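Local coordinates for 8-demethyl-8-aminoriboflavin-5'-phosphate synthase (Streptomyces davawensis JCM 4913, PDB 5MJI), which catalyses replacement of the C-8 methyl group of FMN by an amino group taken from glutamate, a step in making the antibiotic roseoflavin, at residues L8-R13 / M95-A100; I84-T89 / G128-G133; D136-V141 / Y163-A168. One frame throughout, in Å; residues are numbered along the deposited sequence.

The chain starts with strand 4-9 and the loop after it. Interaction 1 brings residues 8-13 against the start of helix 98-107 and closes a loop of 81 residues. Residues 84-89 lie inside that loop. Interaction 2 pairs them with 128-133, so interactions 1 and 2 cross. Leu-8 joins the two through backbone bonds to Val-86 and Ala-88. Interaction 3 opens after both have closed and sets the start of helix 138-152 against residues 163-168. Met-131 and Gly-133 meet Trp-164 there. The contacts tie neighbouring strands of one parallel sheet to two of its helices, and all three border the flavin 7O6.

Interaction 1: residues L8-R13 / M95-A100; sequences LNTTLR and MCTSAA. With 7O6 ([(2~{S},3~{R},4~{R})-5-[8-methanoyl-7-methyl-2,4-bis(oxidanylidene)-1~{H}-benzo[g]pteridin-10-ium-10-yl]-2,3,4-tris(oxidanyl)pentyl] dihydrogen phosphate), chain B.
Thr-10 and Thr-97 cross obliquely, and the hydroxyl of Thr-97 holds the pair together. Thr-97 OG1 donates a hydrogen bond to Thr-10 O at 2.6 Å. The donor lies tilted 28° from the carbonyl plane. Thr-97 is also the N-cap of helix 98-107, and its OG1 accepts from Ala-100 N at 3.2 Å. OG1 sits between the backbone N and the carbonyl carbon (chi1 60°), where it serves both bonds. Thr-10 directs CB at the helix start, and its CG2 and OG1 lie against the methyl of Ala-100. Leu-12 reaches the helix with CD2, which lies 4.2 Å from Ala-99 CB. The same CD2 touches Ser-98 OG, whose polar partners include Glu-105 of the second subunit.

Thr-11 turns CB away from the helix, to the phosphate of 7O6. Thr-11 OG1 donates to 7O6 O3 at 2.6 Å. Arg-13 NE and NH1 also bond to O3, which lies in plane at the guanidinium edge. Asn-9 OD1 accepts from Thr-11 N in an Asx turn. A loop after the first strand that grips the phosphate is characteristic of the flavodoxin-like fold, and here it forms the phosphate end of the FMN site.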
loop_
_atom_site.group_PDB
_atom_site.type_symbol
_atom_site.label_atom_id
_atom_site.label_comp_id
_atom_site.label_asym_id
_atom_site.label_seq_id
_atom_site.Cartn_x
_atom_site.Cartn_y
_atom_site.Cartn_z
ATOM N N LEU A 8 -6.371 -21.782 0.186
ATOM C CA LEU A 8 -4.985 -21.940 -0.239
ATOM C C LEU A 8 -4.075 -21.416 0.865
ATOM O O LEU A 8 -4.011 -20.203 1.096
ATOM C CB LEU A 8 -4.723 -21.191 -1.542
ATOM C CG LEU A 8 -5.576 -21.581 -2.749
ATOM C CD1 LEU A 8 -5.095 -20.828 -3.979
ATOM C CD2 LEU A 8 -5.511 -23.091 -2.965
ATOM N N ASN A 9 -3.386 -22.326 1.549
ATOM C CA ASN A 9 -2.346 -21.957 2.503
ATOM C C ASN A 9 -1.061 -21.695 1.718
ATOM O O ASN A 9 -0.492 -22.613 1.122
ATOM C CB ASN A 9 -2.154 -23.067 3.535
ATOM C CG ASN A 9 -1.148 -22.692 4.612
ATOM O OD1 ASN A 9 -0.367 -21.759 4.437
ATOM N ND2 ASN A 9 -1.172 -23.412 5.744
ATOM N N THR A 10 -0.596 -20.442 1.710
ATOM C CA THR A 10 0.561 -20.053 0.910
ATOM C C THR A 10 1.824 -19.872 1.759
ATOM O O THR A 10 2.727 -19.112 1.394
ATOM C CB THR A 10 0.235 -18.798 0.103
ATOM O OG1 THR A 10 -0.077 -17.713 0.989
ATOM C CG2 THR A 10 -0.983 -19.065 -0.832
ATOM N N THR A 11 1.912 -20.602 2.872
ATOM C CA THR A 11 3.145 -20.681 3.644
ATOM C C THR A 11 4.312 -21.137 2.763
ATOM O O THR A 11 4.135 -21.862 1.781
ATOM C CB THR A 11 2.965 -21.654 4.816
ATOM O OG1 THR A 11 4.155 -21.679 5.611
ATOM C CG2 THR A 11 2.692 -23.079 4.305
ATOM N N LEU A 12 5.516 -20.710 3.133
ATOM C CA LEU A 12 6.732 -21.103 2.423
ATOM C C LEU A 12 7.279 -22.460 2.866
ATOM O O LEU A 12 8.264 -22.929 2.279
ATOM C CB LEU A 12 7.822 -20.030 2.603
ATOM C CG LEU A 12 7.457 -18.638 2.058
ATOM C CD1 LEU A 12 8.523 -17.602 2.358
ATOM C CD2 LEU A 12 7.162 -18.676 0.560
ATOM N N ARG A 13 6.691 -23.094 3.877
ATOM C CA ARG A 13 7.231 -24.322 4.448
ATOM C C ARG A 13 6.377 -25.520 4.035
ATOM O O ARG A 13 5.149 -25.496 4.157
ATOM C CB ARG A 13 7.337 -24.218 5.976
ATOM C CG ARG A 13 6.020 -24.131 6.730
ATOM C CD ARG A 13 6.218 -23.572 8.150
ATOM N NE ARG A 13 6.296 -22.112 8.141
ATOM C CZ ARG A 13 7.416 -21.416 8.296
ATOM N NH1 ARG A 13 7.378 -20.089 8.238
ATOM N NH2 ARG A 13 8.574 -22.040 8.489
ATOM N N MET A 95 3.661 -7.876 2.488
ATOM C CA MET A 95 2.939 -8.427 1.346
ATOM C C MET A 95 2.451 -9.827 1.710
ATOM O O MET A 95 2.769 -10.360 2.775
ATOM C CB MET A 95 3.822 -8.483 0.081
ATOM C CG MET A 95 4.227 -7.108 -0.563
ATOM S SD MET A 95 5.375 -7.326 -1.986
ATOM C CE MET A 95 6.898 -7.622 -1.146
ATOM N N CYS A 96 1.650 -10.418 0.823
ATOM C CA CYS A 96 1.411 -11.851 0.892
ATOM C C CYS A 96 2.751 -12.558 0.696
ATOM O O CYS A 96 3.760 -11.922 0.402
ATOM C CB CYS A 96 0.417 -12.280 -0.186
ATOM S SG CYS A 96 0.968 -11.866 -1.889
ATOM N N THR A 97 2.773 -13.882 0.844
ATOM C CA THR A 97 4.043 -14.549 0.573
ATOM C C THR A 97 4.348 -14.574 -0.924
ATOM O O THR A 97 3.482 -14.358 -1.782
ATOM C CB THR A 97 4.064 -15.990 1.071
ATOM O OG1 THR A 97 3.018 -16.721 0.424
ATOM C CG2 THR A 97 3.949 -16.067 2.599
ATOM N N SER A 98 5.608 -14.887 -1.232
ATOM C CA SER A 98 5.985 -15.086 -2.627
ATOM C C SER A 98 5.235 -16.260 -3.254
ATOM O O SER A 98 5.015 -16.267 -4.470
ATOM C CB SER A 98 7.497 -15.294 -2.750
ATOM O OG SER A 98 7.929 -16.455 -2.067
ATOM N N ALA A 99 4.819 -17.249 -2.455
ATOM C CA ALA A 99 4.056 -18.364 -3.020
ATOM C C ALA A 99 2.651 -17.917 -3.424
ATOM O O ALA A 99 2.166 -18.269 -4.503
ATOM C CB ALA A 99 3.994 -19.530 -2.027
ATOM N N ALA A 100 1.980 -17.137 -2.571
ATOM C CA ALA A 100 0.719 -16.517 -2.983
ATOM C C ALA A 100 0.925 -15.655 -4.225
ATOM O O ALA A 100 0.099 -15.658 -5.148
ATOM C CB ALA A 100 0.149 -15.681 -1.832
HETATM C C6 7O6 B . 7.916 -12.281 8.099
HETATM C C5 7O6 B . 6.553 -13.057 10.038
HETATM C C4 7O6 B . 5.275 -13.894 9.752
HETATM C C3 7O6 B . 5.536 -15.358 9.432
HETATM C C2 7O6 B . 4.423 -16.211 10.023
HETATM C C1 7O6 B . 4.581 -17.548 9.327
HETATM O O1 7O6 B . 3.985 -20.639 9.515
HETATM P P1 7O6 B . 3.506 -19.693 8.512
HETATM O O2 7O6 B . 2.206 -20.194 8.069
HETATM O O3 7O6 B . 4.428 -19.741 7.384
HETATM O O4 7O6 B . 3.359 -18.179 9.148
HETATM O O5 7O6 B . 3.152 -15.691 9.759
HETATM O O6 7O6 B . 6.776 -15.882 9.850
HETATM O O7 7O6 B . 4.442 -13.472 8.692
HETATM N N1 7O6 B . 6.883 -12.046 9.037
HETATM C C7 7O6 B . 8.615 -13.481 8.085
HETATM C C8 7O6 B . 9.608 -13.666 7.134
HETATM C C9 7O6 B . 10.379 -14.990 7.124
HETATM C C10 7O6 B . 9.934 -12.709 6.186
HETATM C C11 7O6 B . 11.038 -12.980 5.146
HETATM C C12 7O6 B . 9.234 -11.514 6.195
HETATM C C13 7O6 B . 8.223 -11.295 7.146
HETATM N N2 7O6 B . 7.575 -10.102 7.100
HETATM C C14 7O6 B . 6.230 -10.809 9.005
HETATM N N3 7O6 B . 5.272 -10.604 9.925
HETATM C C15 7O6 B . 6.600 -9.884 8.016
HETATM C C16 7O6 B . 5.862 -8.578 7.981
HETATM O O8 7O6 B . 6.157 -7.612 7.031
HETATM N N4 7O6 B . 4.852 -8.341 8.922
HETATM C C17 7O6 B . 4.546 -9.328 9.908
HETATM O O9 7O6 B . 3.567 -9.096 10.857
HETATM O O10 7O6 B . 9.821 -15.957 7.517
#

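Interaction 2: residues I84-T89 / G128-G133; sequences ILVIAT and GLLMCG. With 7O6 ([(2~{S},3~{R},4~{R})-5-[8-methanoyl-7-methyl-2,4-bis(oxidanylidene)-1~{H}-benzo[g]pteridin-10-ium-10-yl]-2,3,4-tris(oxidanyl)pentyl] dihydrogen phosphate), chain B.
Leu-129 CG stands anti to its carbonyl carbon (chi1 -82°); CD1 is the extended branch, and CD2 lies against Ile-87. Leu-129 CD2 lies 3.5 Å from Ile-87 CB, a tight contact. The two side chains lie side by side and point the same way. In Val-86, CG1 is anti to the backbone N (chi1 -179°) and meets Leu-130 CG at 3.9 Å.

The backbones are parallel strands, 6° apart in direction. Gly-128 N donates to Leu-85 O, Leu-130 N to Ile-87 O at 2.9 Å, and Cys-132 N to Thr-89 O. In the other direction Thr-89 N donates to Leu-130 O at 2.8 Å, while the bond from Ile-87 N to Gly-128 O is weak. The strands belong to the beta-alpha-beta unit of strand 84-90, helix 98-107 and strand 126-132, in the sheet of a flavodoxin-like fold.

Side chains alternate between two layers. Val-86, Ala-88 and Leu-130 share one face, where Ala-88 CB packs on Leu-130 CB and helix 20-34 covers Val-86 and Ala-88. Ile-87, Leu-129, Thr-89 and Met-131 share the other. Thr-89 CG2 lies beside Met-131 CG at 3.9 Å, and helix 138-152 covers Leu-129 and Met-131. Thr-89 OG1 is hydrogen-bonded to Thr-97 N, just before helix 98-107. Where strand 126-132 nears the flavin, Cys-132 O comes within 3.1 Å of ribityl O5 of 7O6.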
loop_
_atom_site.group_PDB
_atom_site.type_symbol
_atom_site.label_atom_id
_atom_site.label_comp_id
_atom_site.label_asym_id
_atom_site.label_seq_id
_atom_site.Cartn_x
_atom_site.Cartn_y
_atom_site.Cartn_z
ATOM N N ILE A 84 -16.012 -20.282 -3.621
ATOM C CA ILE A 84 -15.355 -19.403 -2.667
ATOM C C ILE A 84 -13.870 -19.711 -2.720
ATOM O O ILE A 84 -13.463 -20.862 -2.529
ATOM C CB ILE A 84 -15.896 -19.589 -1.240
ATOM C CG1 ILE A 84 -17.365 -19.182 -1.155
ATOM C CG2 ILE A 84 -15.087 -18.773 -0.245
ATOM C CD1 ILE A 84 -18.008 -19.601 0.166
ATOM N N LEU A 85 -13.064 -18.693 -2.987
ATOM C CA LEU A 85 -11.617 -18.802 -2.870
ATOM C C LEU A 85 -11.187 -18.059 -1.617
ATOM O O LEU A 85 -11.498 -16.871 -1.457
ATOM C CB LEU A 85 -10.916 -18.237 -4.109
ATOM C CG LEU A 85 -9.384 -18.324 -4.071
ATOM C CD1 LEU A 85 -8.905 -19.767 -4.193
ATOM C CD2 LEU A 85 -8.758 -17.458 -5.160
ATOM N N VAL A 86 -10.489 -18.748 -0.726
ATOM C CA VAL A 86 -9.879 -18.103 0.434
ATOM C C VAL A 86 -8.365 -18.225 0.291
ATOM O O VAL A 86 -7.799 -19.323 0.402
ATOM C CB VAL A 86 -10.349 -18.706 1.768
ATOM C CG1 VAL A 86 -9.671 -17.959 2.968
ATOM C CG2 VAL A 86 -11.863 -18.653 1.897
ATOM N N ILE A 87 -7.702 -17.101 0.072
ATOM C CA ILE A 87 -6.249 -17.063 0.189
ATOM C C ILE A 87 -5.930 -16.969 1.677
ATOM O O ILE A 87 -6.380 -16.044 2.359
ATOM C CB ILE A 87 -5.649 -15.878 -0.584
ATOM C CG1 ILE A 87 -6.040 -15.903 -2.076
ATOM C CG2 ILE A 87 -4.132 -15.792 -0.379
ATOM C CD1 ILE A 87 -5.666 -17.165 -2.788
ATOM N N ALA A 88 -5.180 -17.937 2.183
ATOM C CA ALA A 88 -4.742 -17.977 3.571
ATOM C C ALA A 88 -3.226 -17.783 3.547
ATOM O O ALA A 88 -2.475 -18.739 3.339
ATOM C CB ALA A 88 -5.144 -19.295 4.235
ATOM N N THR A 89 -2.775 -16.546 3.748
ATOM C CA THR A 89 -1.373 -16.233 3.513
ATOM C C THR A 89 -0.706 -15.696 4.771
ATOM O O THR A 89 -1.271 -14.824 5.451
ATOM C CB THR A 89 -1.195 -15.203 2.346
ATOM O OG1 THR A 89 0.206 -14.968 2.135
ATOM C CG2 THR A 89 -1.927 -13.865 2.615
ATOM N N GLY A 128 -12.472 -14.509 0.195
ATOM C CA GLY A 128 -12.132 -14.056 1.528
ATOM C C GLY A 128 -10.634 -14.230 1.726
ATOM O O GLY A 128 -9.940 -14.749 0.855
ATOM N N LEU A 129 -10.158 -13.796 2.891
ATOM C CA LEU A 129 -8.739 -13.856 3.208
ATOM C C LEU A 129 -8.532 -14.294 4.641
ATOM O O LEU A 129 -9.227 -13.834 5.546
ATOM C CB LEU A 129 -8.056 -12.511 3.059
ATOM C CG LEU A 129 -7.592 -11.984 1.732
ATOM C CD1 LEU A 129 -6.864 -10.695 2.028
ATOM C CD2 LEU A 129 -6.694 -12.984 1.045
ATOM N N LEU A 130 -7.529 -15.131 4.845
ATOM C CA LEU A 130 -6.992 -15.418 6.167
ATOM C C LEU A 130 -5.539 -14.985 6.135
ATOM O O LEU A 130 -4.816 -15.330 5.197
ATOM C CB LEU A 130 -7.108 -16.905 6.513
ATOM C CG LEU A 130 -8.534 -17.450 6.675
ATOM C CD1 LEU A 130 -8.507 -18.978 6.834
ATOM C CD2 LEU A 130 -9.217 -16.802 7.876
ATOM N N MET A 131 -5.118 -14.201 7.115
ATOM C CA MET A 131 -3.751 -13.696 7.117
ATOM C C MET A 131 -3.140 -13.873 8.496
ATOM O O MET A 131 -3.828 -13.763 9.516
ATOM C CB MET A 131 -3.681 -12.219 6.713
ATOM C CG MET A 131 -3.972 -11.931 5.244
ATOM S SD MET A 131 -4.215 -10.161 5.025
ATOM C CE MET A 131 -5.770 -9.976 5.905
ATOM N N CYS A 132 -1.843 -14.144 8.522
ATOM C CA CYS A 132 -1.134 -14.305 9.778
ATOM C C CYS A 132 0.191 -13.566 9.684
ATOM O O CYS A 132 0.957 -13.806 8.750
ATOM C CB CYS A 132 -0.894 -15.792 10.053
ATOM S SG CYS A 132 -0.521 -16.088 11.714
ATOM N N GLY A 133 0.459 -12.671 10.638
ATOM C CA GLY A 133 1.738 -11.984 10.699
ATOM C C GLY A 133 2.202 -11.908 12.143
ATOM O O GLY A 133 1.424 -12.120 13.072
HETATM C C6 7O6 B . 7.916 -12.281 8.099
HETATM C C5 7O6 B . 6.553 -13.057 10.038
HETATM C C4 7O6 B . 5.275 -13.894 9.752
HETATM C C3 7O6 B . 5.536 -15.358 9.432
HETATM C C2 7O6 B . 4.423 -16.211 10.023
HETATM C C1 7O6 B . 4.581 -17.548 9.327
HETATM O O1 7O6 B . 3.985 -20.639 9.515
HETATM P P1 7O6 B . 3.506 -19.693 8.512
HETATM O O2 7O6 B . 2.206 -20.194 8.069
HETATM O O3 7O6 B . 4.428 -19.741 7.384
HETATM O O4 7O6 B . 3.359 -18.179 9.148
HETATM O O5 7O6 B . 3.152 -15.691 9.759
HETATM O O6 7O6 B . 6.776 -15.882 9.850
HETATM O O7 7O6 B . 4.442 -13.472 8.692
HETATM N N1 7O6 B . 6.883 -12.046 9.037
HETATM C C7 7O6 B . 8.615 -13.481 8.085
HETATM C C8 7O6 B . 9.608 -13.666 7.134
HETATM C C9 7O6 B . 10.379 -14.990 7.124
HETATM C C10 7O6 B . 9.934 -12.709 6.186
HETATM C C11 7O6 B . 11.038 -12.980 5.146
HETATM C C12 7O6 B . 9.234 -11.514 6.195
HETATM C C13 7O6 B . 8.223 -11.295 7.146
HETATM N N2 7O6 B . 7.575 -10.102 7.100
HETATM C C14 7O6 B . 6.230 -10.809 9.005
HETATM N N3 7O6 B . 5.272 -10.604 9.925
HETATM C C15 7O6 B . 6.600 -9.884 8.016
HETATM C C16 7O6 B . 5.862 -8.578 7.981
HETATM O O8 7O6 B . 6.157 -7.612 7.031
HETATM N N4 7O6 B . 4.852 -8.341 8.922
HETATM C C17 7O6 B . 4.546 -9.328 9.908
HETATM O O9 7O6 B . 3.567 -9.096 10.857
HETATM O O10 7O6 B . 9.821 -15.957 7.517
#

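Interaction 3: residues D136-V141 / Y163-A168; sequences DGAHHV and YWLGPA. With 7O6 ([(2~{S},3~{R},4~{R})-5-[8-methanoyl-7-methyl-2,4-bis(oxidanylidene)-1~{H}-benzo[g]pteridin-10-ium-10-yl]-2,3,4-tris(oxidanyl)pentyl] dihydrogen phosphate), chain B.
Ala-138 is the tight point of this contact. The methyl of Ala-138, CB, stands over one face of the Tyr-163 ring, 3.8 Å from the ring centroid. This is a CH-pi contact, offset toward the CG side, where Ala-138 CB lies 3.5 Å from Tyr-163 CG. Tyr-163 CG sits between its backbone N and carbonyl carbon (chi1 59°), and this turns the ring face to the helix start. The packing is looser on the Leu-165 side of Ala-138. Leu-165 CD1 is 4.1 Å from Ala-138 CB, and the other branch, CD2, lies 3.7 Å from Asp-136 N.

The segments come from the beta-alpha-beta unit of strand 126-132, helix 138-152 and strand 161-164. The loop before the helix carries part of the FMN site, and Gly-137 is the N-cap. Asp-136 binds the flavin with its backbone. Asp-136 N donates to 7O6 O9 at 2.7 Å in a nearly straight bond of 174°, and Asp-136 O accepts from 7O6 N4 at 2.7 Å. The pair grips the pyrimidine edge of the ring system.

His-139 meets Tyr-163 with one corner of its ring. His-139 CE1 is 3.2 Å from Tyr-163 OH, while the two rings are oblique, with planes at 71° and centroids 5.1 Å apart. This outer part is buried by other subunits rather than open to solvent. Tyr-163 OH bonds to Glu-135 of the fourth subunit. Asp-136 points CB away from residues 163-168, and its carboxylate accepts from the backbone N of Gly-137 and of His-139, both of the fourth subunit.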
loop_
_atom_site.group_PDB
_atom_site.type_symbol
_atom_site.label_atom_id
_atom_site.label_comp_id
_atom_site.label_asym_id
_atom_site.label_seq_id
_atom_site.Cartn_x
_atom_site.Cartn_y
_atom_site.Cartn_z
ATOM N N ASP A 136 2.341 -6.927 11.871
ATOM C CA ASP A 136 1.850 -5.812 11.074
ATOM C C ASP A 136 1.682 -6.206 9.613
ATOM O O ASP A 136 2.510 -6.942 9.067
ATOM C CB ASP A 136 2.827 -4.638 11.189
ATOM C CG ASP A 136 2.355 -3.399 10.457
ATOM O OD1 ASP A 136 1.149 -3.109 10.431
ATOM O OD2 ASP A 136 3.200 -2.705 9.874
ATOM N N GLY A 137 0.631 -5.682 8.979
ATOM C CA GLY A 137 0.510 -5.766 7.536
ATOM C C GLY A 137 -0.805 -6.322 7.005
ATOM O O GLY A 137 -1.014 -6.334 5.789
ATOM N N ALA A 138 -1.704 -6.763 7.890
ATOM C CA ALA A 138 -2.904 -7.475 7.440
ATOM C C ALA A 138 -3.767 -6.611 6.522
ATOM O O ALA A 138 -4.163 -7.044 5.434
ATOM C CB ALA A 138 -3.724 -7.961 8.645
ATOM N N HIS A 139 -4.067 -5.379 6.941
ATOM C CA HIS A 139 -4.954 -4.551 6.134
ATOM C C HIS A 139 -4.315 -4.174 4.806
ATOM O O HIS A 139 -5.005 -4.100 3.781
ATOM C CB HIS A 139 -5.378 -3.312 6.917
ATOM C CG HIS A 139 -6.344 -3.626 8.010
ATOM N ND1 HIS A 139 -5.998 -3.614 9.341
ATOM C CD2 HIS A 139 -7.626 -4.049 7.961
ATOM C CE1 HIS A 139 -7.039 -3.970 10.069
ATOM N NE2 HIS A 139 -8.038 -4.248 9.254
ATOM N N HIS A 140 -3.003 -3.929 4.805
ATOM C CA HIS A 140 -2.307 -3.635 3.560
ATOM C C HIS A 140 -2.383 -4.814 2.597
ATOM O O HIS A 140 -2.660 -4.640 1.404
ATOM C CB HIS A 140 -0.853 -3.281 3.849
ATOM C CG HIS A 140 -0.091 -2.869 2.632
ATOM N ND1 HIS A 140 1.283 -2.928 2.561
ATOM C CD2 HIS A 140 -0.510 -2.383 1.439
ATOM C CE1 HIS A 140 1.676 -2.505 1.373
ATOM N NE2 HIS A 140 0.608 -2.181 0.669
ATOM N N VAL A 141 -2.142 -6.022 3.102
ATOM C CA VAL A 141 -2.234 -7.213 2.264
ATOM C C VAL A 141 -3.673 -7.451 1.815
ATOM O O VAL A 141 -3.917 -7.830 0.662
ATOM C CB VAL A 141 -1.658 -8.427 3.012
ATOM C CG1 VAL A 141 -1.923 -9.732 2.233
ATOM C CG2 VAL A 141 -0.146 -8.244 3.194
ATOM N N TYR A 163 -7.693 -12.227 10.405
ATOM C CA TYR A 163 -6.242 -12.244 10.529
ATOM C C TYR A 163 -5.839 -12.283 11.997
ATOM O O TYR A 163 -6.625 -11.950 12.884
ATOM C CB TYR A 163 -5.618 -11.018 9.837
ATOM C CG TYR A 163 -6.130 -9.727 10.441
ATOM C CD1 TYR A 163 -5.480 -9.148 11.526
ATOM C CD2 TYR A 163 -7.301 -9.129 9.973
ATOM C CE1 TYR A 163 -5.949 -7.996 12.108
ATOM C CE2 TYR A 163 -7.795 -7.965 10.567
ATOM C CZ TYR A 163 -7.107 -7.418 11.637
ATOM O OH TYR A 163 -7.549 -6.284 12.241
ATOM N N TRP A 164 -4.585 -12.667 12.229
ATOM C CA TRP A 164 -3.953 -12.580 13.534
ATOM C C TRP A 164 -2.655 -11.804 13.392
ATOM O O TRP A 164 -1.912 -12.006 12.432
ATOM C CB TRP A 164 -3.658 -13.977 14.123
ATOM C CG TRP A 164 -3.101 -13.918 15.526
ATOM C CD1 TRP A 164 -3.813 -13.974 16.700
ATOM C CD2 TRP A 164 -1.724 -13.782 15.896
ATOM N NE1 TRP A 164 -2.954 -13.871 17.779
ATOM C CE2 TRP A 164 -1.667 -13.763 17.310
ATOM C CE3 TRP A 164 -0.529 -13.673 15.169
ATOM C CZ2 TRP A 164 -0.462 -13.651 18.008
ATOM C CZ3 TRP A 164 0.671 -13.555 15.864
ATOM C CH2 TRP A 164 0.695 -13.551 17.272
ATOM N N LEU A 165 -2.385 -10.927 14.357
ATOM C CA LEU A 165 -1.114 -10.220 14.478
ATOM C C LEU A 165 -0.790 -10.079 15.953
ATOM O O LEU A 165 -1.692 -9.897 16.767
ATOM C CB LEU A 165 -1.155 -8.800 13.879
ATOM C CG LEU A 165 -1.654 -8.641 12.444
ATOM C CD1 LEU A 165 -1.995 -7.177 12.236
ATOM C CD2 LEU A 165 -0.594 -9.105 11.467
ATOM N N GLY A 166 0.499 -10.137 16.289
ATOM C CA GLY A 166 0.961 -9.728 17.600
ATOM C C GLY A 166 1.209 -8.227 17.649
ATOM O O GLY A 166 0.895 -7.511 16.704
ATOM N N PRO A 167 1.784 -7.722 18.741
ATOM C CA PRO A 167 2.128 -6.295 18.814
ATOM C C PRO A 167 3.447 -6.015 18.106
ATOM O O PRO A 167 4.158 -6.929 17.684
ATOM C CB PRO A 167 2.273 -6.047 20.324
ATOM C CG PRO A 167 2.808 -7.367 20.839
ATOM C CD PRO A 167 2.229 -8.458 19.941
ATOM N N ALA A 168 3.782 -4.725 18.022
ATOM C CA ALA A 168 5.031 -4.309 17.386
ATOM C C ALA A 168 6.189 -5.113 17.955
ATOM O O ALA A 168 6.341 -5.222 19.176
ATOM C CB ALA A 168 5.279 -2.813 17.606
HETATM C C6 7O6 B . 7.916 -12.281 8.099
HETATM C C5 7O6 B . 6.553 -13.057 10.038
HETATM C C4 7O6 B . 5.275 -13.894 9.752
HETATM C C3 7O6 B . 5.536 -15.358 9.432
HETATM C C2 7O6 B . 4.423 -16.211 10.023
HETATM C C1 7O6 B . 4.581 -17.548 9.327
HETATM O O1 7O6 B . 3.985 -20.639 9.515
HETATM P P1 7O6 B . 3.506 -19.693 8.512
HETATM O O2 7O6 B . 2.206 -20.194 8.069
HETATM O O3 7O6 B . 4.428 -19.741 7.384
HETATM O O4 7O6 B . 3.359 -18.179 9.148
HETATM O O5 7O6 B . 3.152 -15.691 9.759
HETATM O O6 7O6 B . 6.776 -15.882 9.850
HETATM O O7 7O6 B . 4.442 -13.472 8.692
HETATM N N1 7O6 B . 6.883 -12.046 9.037
HETATM C C7 7O6 B . 8.615 -13.481 8.085
HETATM C C8 7O6 B . 9.608 -13.666 7.134
HETATM C C9 7O6 B . 10.379 -14.990 7.124
HETATM C C10 7O6 B . 9.934 -12.709 6.186
HETATM C C11 7O6 B . 11.038 -12.980 5.146
HETATM C C12 7O6 B . 9.234 -11.514 6.195
HETATM C C13 7O6 B . 8.223 -11.295 7.146
HETATM N N2 7O6 B . 7.575 -10.102 7.100
HETATM C C14 7O6 B . 6.230 -10.809 9.005
HETATM N N3 7O6 B . 5.272 -10.604 9.925
HETATM C C15 7O6 B . 6.600 -9.884 8.016
HETATM C C16 7O6 B . 5.862 -8.578 7.981
HETATM O O8 7O6 B . 6.157 -7.612 7.031
HETATM N N4 7O6 B . 4.852 -8.341 8.922
HETATM C C17 7O6 B . 4.546 -9.328 9.908
HETATM O O9 7O6 B . 3.567 -9.096 10.857
HETATM O O10 7O6 B . 9.821 -15.957 7.517
#